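Local structure of peptide-binding protein (Photobacterium damsela subsp. piscicida, 6SQX) at residues N46-Y51 with P379-V384; W292-S297 with F332-I337; I375-F380 with F468-L473. The protein cleaves the peptidoglycan of potentially competing bacteria as a secreted endopeptidase of the NlpC/P60 family, probably by a cysteine-type mechanism. All coordinates share one frame; numbering follows the deposited sequence.

Along the chain the segments come in the order 46-51, 292-297, 332-337, the overlapping 375-380 and 379-384, and 468-473, and contact 1 spans contact 2 in sequence. Contact 1 lies between the others, its centre about 11 Å from that of contact 2 and about 10 Å from that of contact 3, while contacts 2 and 3 are about 19 Å apart. Contacts 1 and 3 share Pro379 and Phe380 and reach neighbouring strands, 382-387 and 467-472, of the six-stranded antiparallel sheet. Contact 2 sits at the end of helix 326-334, which begins shortly after the oxidised Cys324. Contacts 1 and 2 join the early chain and the loop after strand 289-291 to the peptidase fold; contact 3 packs a loop on the sheet itself.

Contact 1: residues N46-Y51 with P379-V384; sequences NIIDKY and PFMTLV
Ile48 and Met381 meet at about a right angle, methyl group against methyl group, with Ile48 CD1 3.6 Å from Met381 CE. Two torsions deliver the branch: Ile48 CG1 stands between its own backbone N and carbonyl carbon (chi1 64°), and chi2 of -86° then brings CD1 to the methionine although the CB itself is not aimed at the partner. Ile47 directs its CB toward 379-384 and divides its two branches between two residues. Its CG2 packs obliquely against the methionine stem, 3.7 Å from Met381 CG, whereas Ile47 CD1 reaches Phe380 CB at 3.8 Å. The phenylalanine ring leads away from this meeting point, so the isoleucine touches the base of the side chain more than the ring. Branched isoleucines suit a place where one residue must touch two neighbours, and the flexible methionine, bent at chi2, fits its thioether chain to both of them. No hydrogen bond crosses between the segments; the contact is apolar. Phe301 of helix 298-308 packs on both Ile47 and Met381, and Ile305 of that helix meets Phe380; the contact thus joins the loop leading into helix 50-64 to the turn just before strand 382-387, beside helix 298-308.

Contact 2: residues W292-S297 with F332-I337; sequences WPMTPS and FSTFGI
Pro293 and Phe335 bring the two backbones within 4.8 Å, CA to CA, where an irregular segment with a cis peptide bond before Pro293 crosses the end of helix 326-334, and Met294 N donates to Thr334 O at 3.0 Å. The helix finishes in a Schellman motif, with Gly336 at a positive phi of 68° that favours glycine. Trp292 adds a side-chain bond: NE1 gives its hydrogen to Ser333 O at 2.9 Å, almost straight at 175° and in the indole plane. Pro293 folds back over one face of that indole, its CG above the ring centre, and the absence of a side chain at Gly336 leaves room chiefly for this proline ring. Trp292 CZ2 lies 3.8 Å from Gly336 CA. The Met294 chain runs extended through chi1 and chi2, then bends at chi3, putting Met294 CE 3.7 Å from Thr334 CG2. Its sulfur makes an oblique Met-aromatic contact, SD 4.4 Å from the centroid of the Phe335 ring. Thr295 O approaches that ring at its edge, 3.4 Å from Phe335 CE1. Phe301 of helix 298-308 stacks on Phe335. A water donates to both Met294 O and Phe335 O, and Asn57 also donates to Phe335 O. Ser333 O accepts from both Trp292 NE1 and Gly336 N, and Thr334 O from a backbone amide. The carbonyls at and just beyond the helix end are thus supplied with donors of several kinds, while the surrounding side chains keep them buried.

Contact 3: residues I375-F380 with F468-L473; sequences IQLIPF and FNTTLL
Leu472 meets the flat peptide group between Gln376 and Leu377 at its oxygen, and no aromatic ring carries the contact between the two segments. Both leucine methyls approach that carbonyl, Leu472 CD2 lying 3.7 Å and CD1 3.8 Å from Gln376 O. The following peptide is touched at its nitrogen, with Ile378 N 4.0 Å from Leu472 CD2. With CG anti to the carbonyl carbon (chi1 -73°), Leu472 carries its forked end toward the loop although its CB is not aimed there; the fork suits a residue that must spread over a backbone. Ile378 crosses this leucine at about a right angle, but it has two conformers, so its looser touch is doubtful in detail.

Further along the strand, Thr470 points its CB at the loop and is met by Leu377, again at about a right angle. Leu377 CD2 lies 3.8 Å from Thr470 OG1, and Leu377 CD1 is 4.0 Å from Thr470 CG2, so the two methyls share the small branched side chain. Ile375 passes Thr470 in the opposite direction and brings CD1 to its hydroxyl oxygen. Tyr354 of strand 353-355 touches both Ile375 and Thr470, and Leu367 and Leu368 of helix 361-370 pack on Leu377.

No hydrogen bond joins the segments. The strand spends backbone bonds on its sheet neighbours, Thr470 with Tyr354 and Thr471 with Leu383. Between 375-380 and 468-473 the hold is therefore van der Waals packing, while Ile378 O, bonded to Thr382 OG1, gives the loop a polar tie to the neighbouring strand. This may be why Ile375 and Gln376, at the outer end, are less well ordered.

Contact 1: residues N46-Y51 with P379-V384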
loop_
_atom_site.group_PDB
_atom_site.type_symbol
_atom_site.label_atom_id
_atom_site.label_comp_id
_atom_site.label_asym_id
_atom_site.label_seq_id
_atom_site.Cartn_x
_atom_site.Cartn_y
_atom_site.Cartn_z
ATOM N N ASN A 46 2.337 25.031 3.630
ATOM C CA ASN A 46 2.416 23.645 4.064
ATOM C C ASN A 46 1.062 23.191 4.595
ATOM O O ASN A 46 0.314 23.967 5.198
ATOM C CB ASN A 46 3.484 23.467 5.143
ATOM C CG ASN A 46 4.884 23.657 4.610
ATOM O OD1 ASN A 46 5.156 23.379 3.448
ATOM N ND2 ASN A 46 5.778 24.160 5.457
ATOM N N ILE A 47 0.762 21.911 4.374
ATOM C CA ILE A 47 -0.548 21.375 4.745
ATOM C C ILE A 47 -0.673 21.237 6.260
ATOM O O ILE A 47 -1.755 21.436 6.826
ATOM C CB ILE A 47 -0.817 20.043 4.020
ATOM C CG1 ILE A 47 -0.632 20.235 2.519
ATOM C CG2 ILE A 47 -2.199 19.505 4.338
ATOM C CD1 ILE A 47 -0.970 19.029 1.677
ATOM N N ILE A 48 0.413 20.874 6.943
ATOM C CA ILE A 48 0.406 20.861 8.398
ATOM C C ILE A 48 1.652 21.583 8.883
ATOM O O ILE A 48 2.641 21.718 8.158
ATOM C CB ILE A 48 0.288 19.448 9.024
ATOM C CG1 ILE A 48 1.503 18.582 8.676
ATOM C CG2 ILE A 48 -1.032 18.756 8.609
ATOM C CD1 ILE A 48 1.380 17.874 7.351
ATOM N N ASP A 49 1.595 22.044 10.127
ATOM C CA ASP A 49 2.627 22.918 10.659
ATOM C C ASP A 49 3.849 22.128 11.134
ATOM O O ASP A 49 3.881 20.889 11.118
ATOM C CB ASP A 49 2.054 23.843 11.730
ATOM C CG ASP A 49 1.510 23.098 12.952
ATOM O OD1 ASP A 49 1.889 21.936 13.211
ATOM O OD2 ASP A 49 0.690 23.700 13.677
ATOM N N LYS A 50 4.868 22.876 11.572
ATOM C CA LYS A 50 6.153 22.276 11.916
ATOM C C LYS A 50 6.020 21.328 13.095
ATOM O O LYS A 50 6.610 20.240 13.094
ATOM C CB LYS A 50 7.177 23.367 12.244
ATOM C CG LYS A 50 7.543 24.265 11.078
ATOM C CD LYS A 50 8.359 23.538 10.025
ATOM C CE LYS A 50 8.761 24.480 8.885
ATOM N NZ LYS A 50 9.525 23.779 7.798
ATOM N N TYR A 51 5.246 21.720 14.107
ATOM C CA TYR A 51 5.057 20.859 15.268
ATOM C C TYR A 51 4.413 19.543 14.872
ATOM O O TYR A 51 4.849 18.465 15.292
ATOM C CB TYR A 51 4.191 21.566 16.309
ATOM C CG TYR A 51 3.821 20.672 17.464
ATOM C CD1 TYR A 51 4.707 20.468 18.513
ATOM C CD2 TYR A 51 2.585 20.034 17.513
ATOM C CE1 TYR A 51 4.381 19.645 19.573
ATOM C CE2 TYR A 51 2.248 19.203 18.578
ATOM C CZ TYR A 51 3.151 19.020 19.607
ATOM O OH TYR A 51 2.841 18.198 20.670
ATOM N N PRO A 379 -8.869 18.639 3.772
ATOM C CA PRO A 379 -8.382 18.154 2.472
ATOM C C PRO A 379 -6.912 17.788 2.554
ATOM O O PRO A 379 -6.110 18.493 3.180
ATOM C CB PRO A 379 -8.605 19.353 1.534
ATOM C CG PRO A 379 -9.789 20.089 2.162
ATOM C CD PRO A 379 -9.566 19.936 3.665
ATOM N N PHE A 380 -6.581 16.655 1.943
ATOM C CA PHE A 380 -5.242 16.082 1.879
ATOM C C PHE A 380 -4.812 15.420 3.177
ATOM O O PHE A 380 -3.702 14.848 3.215
ATOM C CB PHE A 380 -4.154 17.066 1.403
ATOM C CG PHE A 380 -4.407 17.609 0.012
ATOM C CD1 PHE A 380 -3.928 16.948 -1.128
ATOM C CD2 PHE A 380 -5.122 18.777 -0.167
ATOM C CE1 PHE A 380 -4.175 17.444 -2.407
ATOM C CE2 PHE A 380 -5.369 19.279 -1.441
ATOM C CZ PHE A 380 -4.885 18.617 -2.562
ATOM N N MET A 381 -5.654 15.437 4.230
ATOM C CA MET A 381 -5.284 14.881 5.524
ATOM C C MET A 381 -6.402 14.042 6.129
ATOM O O MET A 381 -6.382 13.805 7.344
ATOM C CB MET A 381 -4.847 16.008 6.489
ATOM C CG MET A 381 -3.479 16.557 6.155
ATOM S SD MET A 381 -2.153 15.344 6.458
ATOM C CE MET A 381 -0.933 15.945 5.306
ATOM N N THR A 382 -7.384 13.620 5.342
ATOM C CA THR A 382 -8.494 12.815 5.844
ATOM C C THR A 382 -8.678 11.633 4.925
ATOM O O THR A 382 -8.725 11.814 3.710
ATOM C CB THR A 382 -9.785 13.637 5.818
ATOM O OG1 THR A 382 -9.576 14.872 6.519
ATOM C CG2 THR A 382 -10.936 12.862 6.482
ATOM N N LEU A 383 -8.794 10.437 5.476
ATOM C CA LEU A 383 -9.079 9.249 4.699
ATOM C C LEU A 383 -10.582 9.011 4.715
ATOM O O LEU A 383 -11.218 9.089 5.771
ATOM C CB LEU A 383 -8.382 8.037 5.328
ATOM C CG LEU A 383 -6.885 8.156 5.622
ATOM C CD1 LEU A 383 -6.305 6.858 6.152
ATOM C CD2 LEU A 383 -6.131 8.579 4.335
ATOM N N VAL A 384 -11.161 8.720 3.562
ATOM C CA VAL A 384 -12.555 8.297 3.461
ATOM C C VAL A 384 -12.561 6.821 3.106
ATOM O O VAL A 384 -11.940 6.422 2.114
ATOM C CB VAL A 384 -13.330 9.104 2.401
ATOM C CG1 VAL A 384 -14.848 8.853 2.560
ATOM C CG2 VAL A 384 -13.021 10.593 2.536
#

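Contact 2: residues W292-S297 with F332-I337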
loop_
_atom_site.group_PDB
_atom_site.type_symbol
_atom_site.label_atom_id
_atom_site.label_comp_id
_atom_site.label_asym_id
_atom_site.label_seq_id
_atom_site.Cartn_x
_atom_site.Cartn_y
_atom_site.Cartn_z
ATOM N N TRP A 292 14.897 13.401 2.328
ATOM C CA TRP A 292 13.727 12.849 2.987
ATOM C C TRP A 292 13.740 13.261 4.458
ATOM O O TRP A 292 14.814 13.339 5.060
ATOM C CB TRP A 292 13.781 11.322 2.868
ATOM C CG TRP A 292 12.629 10.646 3.529
ATOM C CD1 TRP A 292 11.443 10.291 2.952
ATOM C CD2 TRP A 292 12.561 10.220 4.895
ATOM N NE1 TRP A 292 10.615 9.714 3.889
ATOM C CE2 TRP A 292 11.288 9.658 5.089
ATOM C CE3 TRP A 292 13.445 10.299 5.976
ATOM C CZ2 TRP A 292 10.887 9.122 6.321
ATOM C CZ3 TRP A 292 13.029 9.811 7.210
ATOM C CH2 TRP A 292 11.765 9.224 7.368
ATOM N N PRO A 293 12.585 13.552 5.094
ATOM C CA PRO A 293 11.259 13.587 4.456
ATOM C C PRO A 293 11.058 14.794 3.563
ATOM O O PRO A 293 11.574 15.886 3.837
ATOM C CB PRO A 293 10.297 13.699 5.639
ATOM C CG PRO A 293 11.099 13.313 6.847
ATOM C CD PRO A 293 12.482 13.757 6.561
ATOM N N MET A 294 10.296 14.587 2.491
ATOM C CA MET A 294 9.970 15.698 1.619
ATOM C C MET A 294 9.105 16.701 2.391
ATOM O O MET A 294 8.268 16.322 3.215
ATOM C CB MET A 294 9.198 15.146 0.427
ATOM C CG MET A 294 8.717 16.168 -0.561
ATOM S SD MET A 294 7.945 15.425 -2.038
ATOM C CE MET A 294 9.333 14.625 -2.810
ATOM N N THR A 295 9.284 17.982 2.102
ATOM C CA THR A 295 8.517 18.998 2.801
ATOM C C THR A 295 7.032 18.861 2.469
ATOM O O THR A 295 6.678 18.686 1.293
ATOM C CB THR A 295 9.017 20.368 2.350
ATOM O OG1 THR A 295 10.395 20.505 2.718
ATOM C CG2 THR A 295 8.226 21.471 3.004
ATOM N N PRO A 296 6.120 18.919 3.487
ATOM C CA PRO A 296 4.695 18.651 3.270
ATOM C C PRO A 296 3.922 19.873 2.768
ATOM O O PRO A 296 2.929 20.300 3.361
ATOM C CB PRO A 296 4.226 18.180 4.649
ATOM C CG PRO A 296 5.037 19.058 5.587
ATOM C CD PRO A 296 6.432 19.098 4.921
ATOM N N SER A 297 4.399 20.455 1.665
ATOM C CA SER A 297 3.749 21.598 1.062
ATOM C C SER A 297 2.606 21.124 0.166
ATOM O O SER A 297 2.610 19.995 -0.353
ATOM C CB SER A 297 4.775 22.374 0.226
ATOM O OG SER A 297 5.287 21.572 -0.830
ATOM N N PHE A 332 2.189 8.873 1.459
ATOM C CA PHE A 332 2.505 9.529 2.720
ATOM C C PHE A 332 3.918 9.220 3.186
ATOM O O PHE A 332 4.528 10.046 3.884
ATOM C CB PHE A 332 1.434 9.200 3.771
ATOM C CG PHE A 332 0.203 10.054 3.627
ATOM C CD1 PHE A 332 0.209 11.366 4.084
ATOM C CD2 PHE A 332 -0.942 9.561 2.971
ATOM C CE1 PHE A 332 -0.925 12.204 3.942
ATOM C CE2 PHE A 332 -2.072 10.387 2.818
ATOM C CZ PHE A 332 -2.058 11.715 3.318
ATOM N N SER A 333 4.452 8.039 2.799
ATOM C CA SER A 333 5.799 7.662 3.230
ATOM C C SER A 333 6.842 8.661 2.744
ATOM O O SER A 333 7.825 8.918 3.440
ATOM C CB SER A 333 6.161 6.232 2.803
ATOM O OG SER A 333 6.345 6.131 1.380
ATOM N N THR A 334 6.643 9.218 1.541
ATOM C CA THR A 334 7.569 10.215 0.983
ATOM C C THR A 334 7.719 11.429 1.896
ATOM O O THR A 334 8.776 12.082 1.919
ATOM C CB THR A 334 6.983 10.655 -0.358
ATOM O OG1 THR A 334 7.009 9.513 -1.215
ATOM C CG2 THR A 334 7.763 11.787 -1.022
ATOM N N PHE A 335 6.677 11.724 2.671
ATOM C CA PHE A 335 6.612 12.851 3.589
ATOM C C PHE A 335 6.925 12.445 5.038
ATOM O O PHE A 335 6.763 13.275 5.946
ATOM C CB PHE A 335 5.222 13.487 3.482
ATOM C CG PHE A 335 4.943 14.025 2.108
ATOM C CD1 PHE A 335 5.453 15.280 1.740
ATOM C CD2 PHE A 335 4.239 13.264 1.188
ATOM C CE1 PHE A 335 5.241 15.774 0.461
ATOM C CE2 PHE A 335 4.008 13.761 -0.106
ATOM C CZ PHE A 335 4.548 15.005 -0.470
ATOM N N GLY A 336 7.305 11.180 5.267
ATOM C CA GLY A 336 7.521 10.746 6.642
ATOM C C GLY A 336 6.260 10.671 7.477
ATOM O O GLY A 336 6.305 10.961 8.677
ATOM N N ILE A 337 5.145 10.273 6.869
ATOM C CA ILE A 337 3.879 10.083 7.558
ATOM C C ILE A 337 3.533 8.625 7.362
ATOM O O ILE A 337 3.489 8.148 6.219
ATOM C CB ILE A 337 2.791 10.995 6.982
ATOM C CG1 ILE A 337 3.186 12.463 7.206
ATOM C CG2 ILE A 337 1.449 10.659 7.621
ATOM C CD1 ILE A 337 2.226 13.461 6.545
HETATM O O HOH W 1 7.361 15.989 5.704
#

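Contact 3: residues I375-F380 with F468-L473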
loop_
_atom_site.group_PDB
_atom_site.type_symbol
_atom_site.label_atom_id
_atom_site.label_comp_id
_atom_site.label_asym_id
_atom_site.label_seq_id
_atom_site.Cartn_x
_atom_site.Cartn_y
_atom_site.Cartn_z
ATOM N N ILE A 375 -17.685 17.399 12.959
ATOM C CA ILE A 375 -16.230 17.461 12.912
ATOM C C ILE A 375 -15.803 18.268 11.687
ATOM O O ILE A 375 -16.595 18.542 10.783
ATOM C CB ILE A 375 -15.593 16.060 12.885
ATOM C CG1 ILE A 375 -15.887 15.387 11.544
ATOM C CG2 ILE A 375 -16.111 15.212 14.047
ATOM C CD1 ILE A 375 -15.468 13.950 11.479
ATOM N N GLN A 376 -14.524 18.637 11.667
ATOM C CA GLN A 376 -13.926 19.382 10.565
ATOM C C GLN A 376 -13.027 18.440 9.769
ATOM O O GLN A 376 -12.062 17.895 10.317
ATOM C CB GLN A 376 -13.114 20.562 11.102
ATOM C CG GLN A 376 -12.273 21.285 10.052
ATOM C CD GLN A 376 -13.096 22.177 9.123
ATOM O OE1 GLN A 376 -13.882 21.695 8.300
ATOM N NE2 GLN A 376 -12.909 23.489 9.249
ATOM N N LEU A 377 -13.357 18.236 8.491
ATOM C CA LEU A 377 -12.539 17.424 7.594
ATOM C C LEU A 377 -11.458 18.295 6.961
ATOM O O LEU A 377 -11.655 19.487 6.718
ATOM C CB LEU A 377 -13.412 16.819 6.494
ATOM C CG LEU A 377 -14.534 15.888 6.968
ATOM C CD1 LEU A 377 -15.132 15.146 5.800
ATOM C CD2 LEU A 377 -14.016 14.896 8.010
ATOM N N ILE A 378 -10.298 17.699 6.708
ATOM C CA ILE A 378 -9.154 18.457 6.210
ATOM C C ILE A 378 -8.725 17.890 4.864
ATOM O O ILE A 378 -8.245 16.746 4.805
ATOM C CB ILE A 378 -7.974 18.402 7.190
ATOM C CG1 ILE A 378 -8.395 18.938 8.562
ATOM C CG2 ILE A 378 -6.781 19.154 6.608
ATOM C CD1 ILE A 378 -7.234 19.114 9.550
ATOM N N PRO A 379 -8.869 18.639 3.772
ATOM C CA PRO A 379 -8.382 18.154 2.472
ATOM C C PRO A 379 -6.912 17.788 2.554
ATOM O O PRO A 379 -6.110 18.493 3.180
ATOM C CB PRO A 379 -8.605 19.353 1.534
ATOM C CG PRO A 379 -9.789 20.089 2.162
ATOM C CD PRO A 379 -9.566 19.936 3.665
ATOM N N PHE A 380 -6.581 16.655 1.943
ATOM C CA PHE A 380 -5.242 16.082 1.879
ATOM C C PHE A 380 -4.812 15.420 3.177
ATOM O O PHE A 380 -3.702 14.848 3.215
ATOM C CB PHE A 380 -4.154 17.066 1.403
ATOM C CG PHE A 380 -4.407 17.609 0.012
ATOM C CD1 PHE A 380 -3.928 16.948 -1.128
ATOM C CD2 PHE A 380 -5.122 18.777 -0.167
ATOM C CE1 PHE A 380 -4.175 17.444 -2.407
ATOM C CE2 PHE A 380 -5.369 19.279 -1.441
ATOM C CZ PHE A 380 -4.885 18.617 -2.562
ATOM N N PHE A 468 -19.152 3.606 5.974
ATOM C CA PHE A 468 -18.689 4.851 5.368
ATOM C C PHE A 468 -18.090 5.668 6.498
ATOM O O PHE A 468 -18.780 5.949 7.482
ATOM C CB PHE A 468 -19.906 5.558 4.747
ATOM C CG PHE A 468 -19.574 6.788 3.926
ATOM C CD1 PHE A 468 -19.174 7.979 4.527
ATOM C CD2 PHE A 468 -19.696 6.752 2.554
ATOM C CE1 PHE A 468 -18.885 9.107 3.762
ATOM C CE2 PHE A 468 -19.400 7.870 1.775
ATOM C CZ PHE A 468 -18.981 9.045 2.368
ATOM N N ASN A 469 -16.816 6.016 6.400
ATOM C CA ASN A 469 -16.098 6.574 7.545
ATOM C C ASN A 469 -15.146 7.655 7.073
ATOM O O ASN A 469 -14.681 7.629 5.944
ATOM C CB ASN A 469 -15.212 5.546 8.270
ATOM C CG ASN A 469 -15.881 4.199 8.420
ATOM O OD1 ASN A 469 -16.793 4.045 9.237
ATOM N ND2 ASN A 469 -15.459 3.218 7.630
ATOM N N THR A 470 -14.832 8.589 7.953
ATOM C CA THR A 470 -13.728 9.508 7.752
ATOM C C THR A 470 -12.743 9.359 8.902
ATOM O O THR A 470 -13.149 9.132 10.055
ATOM C CB THR A 470 -14.183 10.983 7.654
ATOM O OG1 THR A 470 -14.936 11.335 8.818
ATOM C CG2 THR A 470 -15.021 11.209 6.392
ATOM N N THR A 471 -11.456 9.501 8.601
ATOM C CA THR A 471 -10.397 9.408 9.607
ATOM C C THR A 471 -9.417 10.552 9.376
ATOM O O THR A 471 -8.727 10.580 8.352
ATOM C CB THR A 471 -9.681 8.053 9.501
ATOM O OG1 THR A 471 -10.638 6.978 9.535
ATOM C CG2 THR A 471 -8.627 7.894 10.619
ATOM N N LEU A 472 -9.316 11.481 10.317
ATOM C CA LEU A 472 -8.303 12.528 10.223
ATOM C C LEU A 472 -6.928 11.946 10.516
ATOM O O LEU A 472 -6.768 11.160 11.448
ATOM C CB LEU A 472 -8.574 13.579 11.299
ATOM C CG LEU A 472 -9.751 14.504 11.099
ATOM C CD1 LEU A 472 -9.831 15.488 12.297
ATOM C CD2 LEU A 472 -9.587 15.230 9.799
ATOM N N LEU A 473 -5.909 12.395 9.785
ATOM C CA LEU A 473 -4.542 11.976 10.045
ATOM C C LEU A 473 -3.808 12.907 10.999
ATOM O O LEU A 473 -2.781 12.513 11.563
ATOM C CB LEU A 473 -3.753 11.924 8.740
ATOM C CG LEU A 473 -4.309 10.967 7.696
ATOM C CD1 LEU A 473 -3.400 11.028 6.477
ATOM C CD2 LEU A 473 -4.362 9.528 8.241
#